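Local coordinates for D-3-phosphoglycerate dehydrogenase-related protein (PDB 4S1V), which probably catalyses NAD-dependent oxidation of D-3-phosphoglycerate or a related D-2-hydroxyacid, as expected of the D-isomer-specific 2-hydroxyacid dehydrogenases, at residues Leu7-Gln11 and Asn12-Gly16; Trp176-Glu179 and Ala180-Gln183; Ala192-Asp195 and Lys196-Phe200; Val292-Asn295 and Ser296-Tyr300. All coordinates share one frame; numbering follows the deposited sequence.

Interaction 1: Leu7-Gln11 and Asn12-Gly16; sequences LDDYQ and NVVRG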
loop_
_atom_site.group_PDB
_atom_site.type_symbol
_atom_site.label_atom_id
_atom_site.label_comp_id
_atom_site.label_asym_id
_atom_site.label_seq_id
_atom_site.Cartn_x
_atom_site.Cartn_y
_atom_site.Cartn_z
ATOM N N LEU C 7 -16.784 -30.051 18.916
ATOM C CA LEU C 7 -17.181 -28.885 18.121
ATOM C C LEU C 7 -16.038 -27.890 17.851
ATOM O O LEU C 7 -15.061 -27.821 18.601
ATOM C CB LEU C 7 -18.366 -28.161 18.775
ATOM C CG LEU C 7 -19.719 -28.869 18.903
ATOM C CD1 LEU C 7 -20.711 -27.978 19.646
ATOM C CD2 LEU C 7 -20.276 -29.254 17.534
ATOM N N ASP C 8 -16.162 -27.161 16.746
ATOM C CA ASP C 8 -15.364 -25.953 16.475
ATOM C C ASP C 8 -13.831 -26.099 16.380
ATOM O O ASP C 8 -13.108 -25.156 16.703
ATOM C CB ASP C 8 -15.725 -24.850 17.481
ATOM C CG ASP C 8 -17.216 -24.559 17.526
ATOM O OD1 ASP C 8 -17.808 -24.247 16.472
ATOM O OD2 ASP C 8 -17.798 -24.632 18.622
ATOM N N ASP C 9 -13.336 -27.249 15.921
ATOM C CA ASP C 9 -11.891 -27.426 15.711
ATOM C C ASP C 9 -11.496 -26.941 14.313
ATOM O O ASP C 9 -11.293 -27.748 13.400
ATOM C CB ASP C 9 -11.480 -28.890 15.945
ATOM C CG ASP C 9 -9.982 -29.147 15.728
ATOM O OD1 ASP C 9 -9.177 -28.196 15.672
ATOM O OD2 ASP C 9 -9.602 -30.327 15.610
ATOM N N TYR C 10 -11.366 -25.621 14.161
ATOM C CA TYR C 10 -11.224 -24.996 12.830
ATOM C C TYR C 10 -10.037 -25.469 11.972
ATOM O O TYR C 10 -10.114 -25.474 10.740
ATOM C CB TYR C 10 -11.213 -23.465 12.939
ATOM C CG TYR C 10 -12.269 -22.895 13.853
ATOM C CD1 TYR C 10 -13.621 -23.152 13.635
ATOM C CD2 TYR C 10 -11.915 -22.080 14.928
ATOM C CE1 TYR C 10 -14.597 -22.630 14.472
ATOM C CE2 TYR C 10 -12.879 -21.545 15.769
ATOM C CZ TYR C 10 -14.220 -21.826 15.539
ATOM O OH TYR C 10 -15.178 -21.307 16.374
ATOM N N GLN C 11 -8.949 -25.864 12.617
ATOM C CA GLN C 11 -7.769 -26.325 11.897
ATOM C C GLN C 11 -7.683 -27.849 11.846
ATOM O O GLN C 11 -6.767 -28.403 11.223
ATOM C CB GLN C 11 -6.493 -25.735 12.505
ATOM C CG GLN C 11 -6.335 -24.241 12.273
ATOM C CD GLN C 11 -5.142 -23.652 13.002
ATOM O OE1 GLN C 11 -4.012 -23.706 12.514
ATOM N NE2 GLN C 11 -5.392 -23.065 14.164
ATOM N N ASN C 12 -8.632 -28.516 12.506
ATOM C CA ASN C 12 -8.714 -29.981 12.516
ATOM C C ASN C 12 -7.446 -30.614 13.079
ATOM O O ASN C 12 -6.882 -31.540 12.494
ATOM C CB ASN C 12 -9.020 -30.525 11.116
ATOM C CG ASN C 12 -9.667 -31.899 11.149
ATOM O OD1 ASN C 12 -10.397 -32.240 12.083
ATOM N ND2 ASN C 12 -9.427 -32.682 10.111
ATOM N N VAL C 13 -7.009 -30.091 14.221
ATOM C CA VAL C 13 -5.743 -30.477 14.838
ATOM C C VAL C 13 -5.940 -31.383 16.053
ATOM O O VAL C 13 -5.009 -32.061 16.486
ATOM C CB VAL C 13 -4.918 -29.236 15.261
ATOM C CG1 VAL C 13 -4.295 -28.564 14.044
ATOM C CG2 VAL C 13 -5.775 -28.255 16.063
ATOM N N VAL C 14 -7.153 -31.384 16.604
ATOM C CA VAL C 14 -7.464 -32.185 17.793
ATOM C C VAL C 14 -7.190 -33.679 17.559
ATOM O O VAL C 14 -6.618 -34.340 18.429
ATOM C CB VAL C 14 -8.894 -31.902 18.320
ATOM C CG1 VAL C 14 -9.325 -32.931 19.362
ATOM C CG2 VAL C 14 -8.966 -30.496 18.901
ATOM N N ARG C 15 -7.544 -34.182 16.373
ATOM C CA ARG C 15 -7.287 -35.586 15.986
ATOM C C ARG C 15 -5.834 -35.980 16.185
ATOM O O ARG C 15 -5.542 -37.133 16.494
ATOM C CB ARG C 15 -7.633 -35.844 14.511
ATOM C CG ARG C 15 -9.111 -35.892 14.175
ATOM C CD ARG C 15 -9.373 -36.334 12.733
ATOM N NE ARG C 15 -8.548 -35.656 11.717
ATOM C CZ ARG C 15 -8.778 -35.720 10.400
ATOM N NH1 ARG C 15 -9.812 -36.409 9.928
ATOM N NH2 ARG C 15 -7.979 -35.090 9.545
ATOM N N GLY C 16 -4.933 -35.021 15.986
ATOM C CA GLY C 16 -3.496 -35.267 16.026
ATOM C C GLY C 16 -2.809 -35.129 17.373
ATOM O O GLY C 16 -1.600 -35.355 17.478
HETATM O O HOH W 1 -9.342 -32.865 14.671
#

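Interaction 2: Trp176-Glu179 and Ala180-Gln183; sequences WGSE and ASRQ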
loop_
_atom_site.group_PDB
_atom_site.type_symbol
_atom_site.label_atom_id
_atom_site.label_comp_id
_atom_site.label_asym_id
_atom_site.label_seq_id
_atom_site.Cartn_x
_atom_site.Cartn_y
_atom_site.Cartn_z
ATOM N N TRP C 176 -3.861 -1.502 37.671
ATOM C CA TRP C 176 -5.207 -1.127 38.093
ATOM C C TRP C 176 -6.082 -2.351 38.232
ATOM O O TRP C 176 -5.833 -3.392 37.611
ATOM C CB TRP C 176 -5.816 -0.105 37.125
ATOM C CG TRP C 176 -7.186 0.354 37.556
ATOM C CD1 TRP C 176 -8.391 0.193 36.877
ATOM C CD2 TRP C 176 -7.547 1.016 38.820
ATOM N NE1 TRP C 176 -9.436 0.713 37.600
ATOM C CE2 TRP C 176 -9.001 1.221 38.775
ATOM C CE3 TRP C 176 -6.837 1.457 39.935
ATOM C CZ2 TRP C 176 -9.691 1.843 39.814
ATOM C CZ3 TRP C 176 -7.542 2.074 40.976
ATOM C CH2 TRP C 176 -8.935 2.262 40.915
ATOM N N GLY C 177 -7.099 -2.249 39.083
ATOM C CA GLY C 177 -8.113 -3.297 39.206
ATOM C C GLY C 177 -8.621 -3.397 40.629
ATOM O O GLY C 177 -8.665 -2.400 41.359
ATOM N N SER C 178 -8.996 -4.607 41.026
ATOM C CA SER C 178 -9.415 -4.882 42.399
ATOM C C SER C 178 -8.326 -4.484 43.405
ATOM O O SER C 178 -7.153 -4.319 43.043
ATOM C CB SER C 178 -9.709 -6.368 42.547
ATOM O OG SER C 178 -8.496 -7.092 42.491
ATOM N N GLU C 179 -8.720 -4.331 44.666
ATOM C CA GLU C 179 -7.763 -4.110 45.744
ATOM C C GLU C 179 -6.713 -5.228 45.772
ATOM O O GLU C 179 -5.520 -4.959 45.936
ATOM C CB GLU C 179 -8.488 -4.014 47.096
ATOM C CG GLU C 179 -7.597 -3.626 48.272
ATOM C CD GLU C 179 -6.682 -4.745 48.735
ATOM O OE1 GLU C 179 -7.129 -5.914 48.779
ATOM O OE2 GLU C 179 -5.504 -4.459 49.054
ATOM N N ALA C 180 -7.172 -6.472 45.614
ATOM C CA ALA C 180 -6.294 -7.643 45.610
ATOM C C ALA C 180 -5.233 -7.567 44.508
ATOM O O ALA C 180 -4.071 -7.902 44.748
ATOM C CB ALA C 180 -7.105 -8.929 45.501
ATOM N N SER C 181 -5.631 -7.103 43.317
ATOM C CA SER C 181 -4.694 -6.930 42.210
ATOM C C SER C 181 -3.652 -5.889 42.563
ATOM O O SER C 181 -2.460 -6.109 42.360
ATOM C CB SER C 181 -5.412 -6.526 40.915
ATOM O OG SER C 181 -5.842 -7.665 40.195
ATOM N N ARG C 182 -4.117 -4.758 43.087
ATOM C CA ARG C 182 -3.243 -3.645 43.463
ATOM C C ARG C 182 -2.348 -3.945 44.675
ATOM O O ARG C 182 -1.234 -3.419 44.768
ATOM C CB ARG C 182 -4.056 -2.362 43.668
ATOM C CG ARG C 182 -4.400 -1.653 42.363
ATOM C CD ARG C 182 -5.318 -0.465 42.601
ATOM N NE ARG C 182 -6.699 -0.855 42.891
ATOM C CZ ARG C 182 -7.471 -0.258 43.797
ATOM N NH1 ARG C 182 -6.993 0.747 44.536
ATOM N NH2 ARG C 182 -8.716 -0.672 43.980
ATOM N N GLN C 183 -2.833 -4.772 45.599
ATOM C CA GLN C 183 -2.008 -5.266 46.710
ATOM C C GLN C 183 -0.874 -6.157 46.202
ATOM O O GLN C 183 0.289 -5.989 46.586
ATOM C CB GLN C 183 -2.864 -6.032 47.730
ATOM C CG GLN C 183 -2.088 -6.510 48.956
ATOM C CD GLN C 183 -2.899 -7.429 49.852
ATOM O OE1 GLN C 183 -4.117 -7.317 49.941
ATOM N NE2 GLN C 183 -2.218 -8.333 50.535
#

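Interaction 3: Ala192-Asp195 and Lys196-Phe200; sequences AAAD and KAEFF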
loop_
_atom_site.group_PDB
_atom_site.type_symbol
_atom_site.label_atom_id
_atom_site.label_comp_id
_atom_site.label_asym_id
_atom_site.label_seq_id
_atom_site.Cartn_x
_atom_site.Cartn_y
_atom_site.Cartn_z
ATOM N N ALA C 192 0.860 0.788 41.863
ATOM C CA ALA C 192 -0.596 0.771 41.820
ATOM C C ALA C 192 -1.089 2.152 41.415
ATOM O O ALA C 192 -0.688 3.160 42.008
ATOM C CB ALA C 192 -1.176 0.377 43.169
ATOM N N ALA C 193 -1.945 2.195 40.391
ATOM C CA ALA C 193 -2.583 3.436 39.970
ATOM C C ALA C 193 -3.508 3.939 41.076
ATOM O O ALA C 193 -4.183 3.141 41.732
ATOM C CB ALA C 193 -3.360 3.227 38.673
ATOM N N ALA C 194 -3.515 5.256 41.278
ATOM C CA ALA C 194 -4.357 5.914 42.276
ATOM C C ALA C 194 -5.838 5.706 41.969
ATOM O O ALA C 194 -6.636 5.473 42.877
ATOM C CB ALA C 194 -4.039 7.404 42.337
ATOM N N ASP C 195 -6.189 5.816 40.689
ATOM C CA ASP C 195 -7.538 5.525 40.199
ATOM C C ASP C 195 -7.497 5.168 38.711
ATOM O O ASP C 195 -6.426 5.189 38.091
ATOM C CB ASP C 195 -8.512 6.688 40.474
ATOM C CG ASP C 195 -8.021 8.023 39.925
ATOM O OD1 ASP C 195 -7.439 8.062 38.818
ATOM O OD2 ASP C 195 -8.241 9.050 40.599
ATOM N N LYS C 196 -8.665 4.842 38.157
ATOM C CA LYS C 196 -8.809 4.466 36.750
ATOM C C LYS C 196 -8.369 5.609 35.833
ATOM O O LYS C 196 -7.705 5.372 34.814
ATOM C CB LYS C 196 -10.259 4.039 36.448
ATOM C CG LYS C 196 -10.498 3.582 35.015
ATOM C CD LYS C 196 -11.917 3.075 34.764
ATOM C CE LYS C 196 -12.938 4.199 34.695
ATOM N NZ LYS C 196 -14.135 3.785 33.911
ATOM N N ALA C 197 -8.737 6.839 36.204
ATOM C CA ALA C 197 -8.343 8.037 35.443
ATOM C C ALA C 197 -6.818 8.153 35.287
ATOM O O ALA C 197 -6.322 8.349 34.180
ATOM C CB ALA C 197 -8.934 9.298 36.061
ATOM N N GLU C 198 -6.075 7.998 36.382
ATOM C CA GLU C 198 -4.608 7.991 36.309
ATOM C C GLU C 198 -4.077 6.838 35.438
ATOM O O GLU C 198 -3.112 7.007 34.694
ATOM C CB GLU C 198 -3.993 7.931 37.717
ATOM C CG GLU C 198 -2.524 7.526 37.738
ATOM C CD GLU C 198 -1.882 7.624 39.111
ATOM O OE1 GLU C 198 -1.716 8.750 39.626
ATOM O OE2 GLU C 198 -1.513 6.572 39.669
ATOM N N PHE C 199 -4.712 5.673 35.541
ATOM C CA PHE C 199 -4.298 4.481 34.812
ATOM C C PHE C 199 -4.364 4.706 33.304
ATOM O O PHE C 199 -3.392 4.455 32.604
ATOM C CB PHE C 199 -5.144 3.270 35.247
ATOM C CG PHE C 199 -4.796 1.979 34.539
ATOM C CD1 PHE C 199 -3.565 1.356 34.746
ATOM C CD2 PHE C 199 -5.717 1.372 33.687
ATOM C CE1 PHE C 199 -3.262 0.161 34.104
ATOM C CE2 PHE C 199 -5.419 0.176 33.045
ATOM C CZ PHE C 199 -4.189 -0.427 33.249
ATOM N N PHE C 200 -5.494 5.211 32.806
ATOM C CA PHE C 200 -5.624 5.483 31.373
ATOM C C PHE C 200 -4.764 6.641 30.887
ATOM O O PHE C 200 -4.287 6.623 29.750
ATOM C CB PHE C 200 -7.092 5.662 30.961
ATOM C CG PHE C 200 -7.812 4.362 30.772
ATOM C CD1 PHE C 200 -8.317 3.670 31.863
ATOM C CD2 PHE C 200 -7.958 3.809 29.504
ATOM C CE1 PHE C 200 -8.964 2.450 31.699
ATOM C CE2 PHE C 200 -8.606 2.595 29.329
ATOM C CZ PHE C 200 -9.110 1.915 30.431
#

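Interaction 4: Val292-Asn295 and Ser296-Tyr300; sequences VEKN and SYEIY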
loop_
_atom_site.group_PDB
_atom_site.type_symbol
_atom_site.label_atom_id
_atom_site.label_comp_id
_atom_site.label_asym_id
_atom_site.label_seq_id
_atom_site.Cartn_x
_atom_site.Cartn_y
_atom_site.Cartn_z
ATOM N N VAL C 292 -4.848 -21.063 21.829
ATOM C CA VAL C 292 -4.707 -21.949 20.674
ATOM C C VAL C 292 -3.220 -22.237 20.459
ATOM O O VAL C 292 -2.515 -21.466 19.816
ATOM C CB VAL C 292 -5.355 -21.326 19.418
ATOM C CG1 VAL C 292 -5.308 -22.292 18.235
ATOM C CG2 VAL C 292 -6.798 -20.933 19.721
ATOM N N GLU C 293 -2.765 -23.359 21.008
ATOM C CA GLU C 293 -1.342 -23.668 21.105
ATOM C C GLU C 293 -1.179 -25.159 21.421
ATOM O O GLU C 293 -2.057 -25.756 22.054
ATOM C CB GLU C 293 -0.715 -22.780 22.189
ATOM C CG GLU C 293 0.797 -22.873 22.343
ATOM C CD GLU C 293 1.202 -23.945 23.341
ATOM O OE1 GLU C 293 0.567 -24.052 24.416
ATOM O OE2 GLU C 293 2.154 -24.684 23.048
ATOM N N LYS C 294 -0.082 -25.763 20.953
ATOM C CA LYS C 294 0.154 -27.215 21.111
ATOM C C LYS C 294 -0.018 -27.714 22.551
ATOM O O LYS C 294 -0.947 -28.485 22.837
ATOM C CB LYS C 294 1.531 -27.617 20.548
ATOM C CG LYS C 294 1.786 -29.127 20.475
ATOM C CD LYS C 294 0.994 -29.780 19.346
ATOM C CE LYS C 294 1.456 -31.199 19.045
ATOM N NZ LYS C 294 1.018 -32.191 20.071
ATOM N N ASN C 295 0.867 -27.264 23.447
ATOM C CA ASN C 295 0.832 -27.641 24.866
ATOM C C ASN C 295 -0.497 -27.327 25.549
ATOM O O ASN C 295 -1.052 -28.167 26.252
ATOM C CB ASN C 295 1.980 -26.973 25.642
ATOM C CG ASN C 295 3.342 -27.281 25.051
ATOM O OD1 ASN C 295 3.690 -28.442 24.825
ATOM N ND2 ASN C 295 4.123 -26.236 24.793
ATOM N N SER C 296 -0.993 -26.110 25.336
ATOM C CA SER C 296 -2.318 -25.701 25.818
ATOM C C SER C 296 -3.452 -26.667 25.396
ATOM O O SER C 296 -4.250 -27.100 26.234
ATOM C CB SER C 296 -2.617 -24.274 25.358
ATOM O OG SER C 296 -3.854 -23.823 25.873
ATOM N N TYR C 297 -3.505 -27.002 24.108
ATOM C CA TYR C 297 -4.466 -27.989 23.589
ATOM C C TYR C 297 -4.284 -29.390 24.183
ATOM O O TYR C 297 -5.273 -30.092 24.418
ATOM C CB TYR C 297 -4.407 -28.071 22.060
ATOM C CG TYR C 297 -5.442 -27.229 21.316
ATOM C CD1 TYR C 297 -5.795 -25.946 21.760
ATOM C CD2 TYR C 297 -6.040 -27.709 20.141
ATOM C CE1 TYR C 297 -6.735 -25.179 21.070
ATOM C CE2 TYR C 297 -6.967 -26.948 19.440
ATOM C CZ TYR C 297 -7.314 -25.683 19.903
ATOM O OH TYR C 297 -8.241 -24.923 19.211
ATOM N N GLU C 298 -3.039 -29.807 24.423
ATOM C CA GLU C 298 -2.826 -31.120 25.042
ATOM C C GLU C 298 -3.436 -31.144 26.448
ATOM O O GLU C 298 -4.099 -32.120 26.822
ATOM C CB GLU C 298 -1.349 -31.539 25.068
ATOM C CG GLU C 298 -0.736 -31.904 23.719
ATOM C CD GLU C 298 -1.212 -33.229 23.127
ATOM O OE1 GLU C 298 -2.097 -33.902 23.697
ATOM O OE2 GLU C 298 -0.684 -33.602 22.060
ATOM N N ILE C 299 -3.234 -30.057 27.199
ATOM C CA ILE C 299 -3.787 -29.913 28.548
ATOM C C ILE C 299 -5.319 -29.911 28.509
ATOM O O ILE C 299 -5.967 -30.681 29.226
ATOM C CB ILE C 299 -3.235 -28.641 29.241
ATOM C CG1 ILE C 299 -1.750 -28.828 29.598
ATOM C CG2 ILE C 299 -4.052 -28.276 30.474
ATOM C CD1 ILE C 299 -0.951 -27.542 29.598
ATOM N N TYR C 300 -5.892 -29.055 27.663
ATOM C CA TYR C 300 -7.346 -28.945 27.537
ATOM C C TYR C 300 -8.016 -30.281 27.266
ATOM O O TYR C 300 -8.982 -30.656 27.929
ATOM C CB TYR C 300 -7.735 -27.983 26.414
ATOM C CG TYR C 300 -7.671 -26.531 26.787
ATOM C CD1 TYR C 300 -8.152 -26.076 28.018
ATOM C CD2 TYR C 300 -7.158 -25.603 25.899
ATOM C CE1 TYR C 300 -8.097 -24.732 28.352
ATOM C CE2 TYR C 300 -7.104 -24.257 26.223
ATOM C CZ TYR C 300 -7.568 -23.827 27.445
ATOM O OH TYR C 300 -7.507 -22.488 27.736
#

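Interaction 1: Leu7-Gln11 and Asn12-Gly16
Asp9 and the backbone of Asn12, Val13 and Val14 illustrate how one buried carboxylate can organise a loop. The polypeptide leaves strand 3-6 of the five-stranded parallel sheet and folds into a type I beta turn from Asp9 to Asn12, closed by Asn12 N donating to Asp9 O at 2.9 Å. The Asp9 side chain then reaches past the turn. With CG anti to the backbone N (chi1 179°), its two oxygens divide the work: OD2 accepts from Val14 N at 2.8 Å on its syn side, 29° out of the carboxylate plane, while OD1 takes a straighter but weak bond from Val13 N at 3.2 Å. The methyls pack against the same group, Val13 CG2 beside OD1 and Val14 CG2 beside OD2.

A water extends the grip. It donates to Asp9 OD2 at 2.7 Å and to Asn12 OD1, and accepts from Arg15 N at 2.8 Å, tying the first turn of the 3-10 segment 14-16 to the carboxylate. Farther out, Asn32 ND2 donates to both Asn12 OD1 and Asp9 O. Tyr10 faces a neighbouring subunit, meeting Trp133 of that chain edge-to-face. Asn12 CG sits 3.7 Å above one face of the Arg15 guanidinium, offset toward the rim.

Interaction 2: Trp176-Glu179 and Ala180-Gln183
Arg182 folds back on Gly177 O and spends two donors on that single acceptor, NE at 2.9 Å and NH2 at 3.1 Å. Both bonds leave close to the guanidinium plane, but they reach the carbonyl differently: NH2 approaches in its plane, NE from 43° above it. A bend at chi3 (-75°) turns the guanidinium back toward the glycine. Trp176 covers one face of the group, with CZ3 3.5 Å above the plane and toward the rim, and Glu179 CA lies over the opposite face; the indole and guanidinium planes are 33° apart, so the packing is inclined rather than parallel.

The backbone donors belong to a helix start of the Rossmann fold, where strand 173-176 passes into helix 179-188. Ser178 is the N-cap: its OG accepts from Ser181 N at 3.0 Å, and its carbonyl O receives Arg182 N at 3.1 Å. Glu179 O takes Gln183 N at 2.7 Å in the next i to i+4 bond. Ser181 OG accepts from Leu155 N in the glycine-rich segment after strand 150-153. Glu179 OE2 and Gln183 OE1 lie 3.3 Å apart, two acceptors that cannot bond each other as modelled; Gln183 NE2 goes to Glu187 OE2.

Interaction 3: Ala192-Asp195 and Lys196-Phe200
Ala193 CB lies oblique to the phenyl ring of Phe199 and packs 3.9 Å from Phe199 CB, where the side chain starts, while the ring itself runs inward against Leu174, Trp153 and Leu206. The contact forms the N-terminus of helix 196-202, in the crossover from edge strand 191-192 to central strand 205-208 of the Rossmann sheet. Phe200, next along, has the carbonyl O of Lys196 at its edge, in the ring plane, and its side chain packs on Val220 and Met228. The third flat group, the Glu198 carboxylate, is met from above: Ala194 N donates to OE2 at 2.9 Å from 64° out of the carboxylate plane. An almost fully extended chain (chi1 164°, chi2 173°) lets Glu198 reach back that far, and it also brings OE2 within 3.3 Å of Ala193 CA.

Asp195 is the N-cap residue, and its side chain accepts from Glu198 N. Ala194, which Glu198 holds, precedes the cap, so this is not a capping box. Lys196 NZ forms a salt bridge with Asp224. Backbone pairing begins with Phe199 N donating to Asp195 O at 3.1 Å. The capping bond is the shorter one: Glu198 N to Asp195 OD1 at 2.8 Å, met nearly along the C-O direction.

Interaction 4: Val292-Asn295 and Ser296-Tyr300
Val292 and Tyr297 lie side by side and point the same way, the valine CG1 running beside the phenol end at 4.3 Å from Tyr297 CZ. Ring atom CE1 also rests 3.8 Å from Val292 CA, approached obliquely. The hydroxyl continues to a weak hydrogen bond with Arg57.

Lys294 and Glu298 form a second side-by-side pair. They run alongside each other and join at their ends in a salt bridge, NZ to OE2 at 3.0 Å; the lysine is bent at chi2 (74°) and again at chi4, which turns its ammonium toward the acid. That acid has further partners, since Glu298 OE2 and OE1 also accept from Asn18 N and Ala19 N.

The helix these residues start is 294-312, the long C-terminal helix that packs against the loop after strand 3-6. Glu293 supplies the N-cap. Bent at chi2 (-90°), it lays its carboxylate over the first turn, where both oxygens are met from above its plane: OE1 by Ser296 N at 2.7 Å and OE2 by Asn295 N at 2.9 Å. Thr144 N of a neighbouring subunit also donates to OE2, and Thr144 OG1 of that subunit pairs with Asn295 ND2. Ser296 OG turns to Tyr291 O, while Tyr297 N donates to Glu293 O at 2.8 Å.

The four contacts form two touching pairs. Interactions 1 and 4, with centres 12 Å apart, meet where Val13 CG2 packs 3.8 Å from Tyr297 CE2; both also touch the second subunit, so the loop and the C-terminal helix help build the subunit interface. Interactions 2 and 3, 11 Å between centres, share the Rossmann domain: Trp176 CB lies 3.5 Å from Phe199 CG, placing one tryptophan between two helix starts. The pairs stand well apart, with interactions 1 and 3 centred 42 Å from each other on opposite sides of the chain's centre. Of the four, interaction 2 lies nearest the presumed NAD site, through Ser181 and the glycine-rich segment.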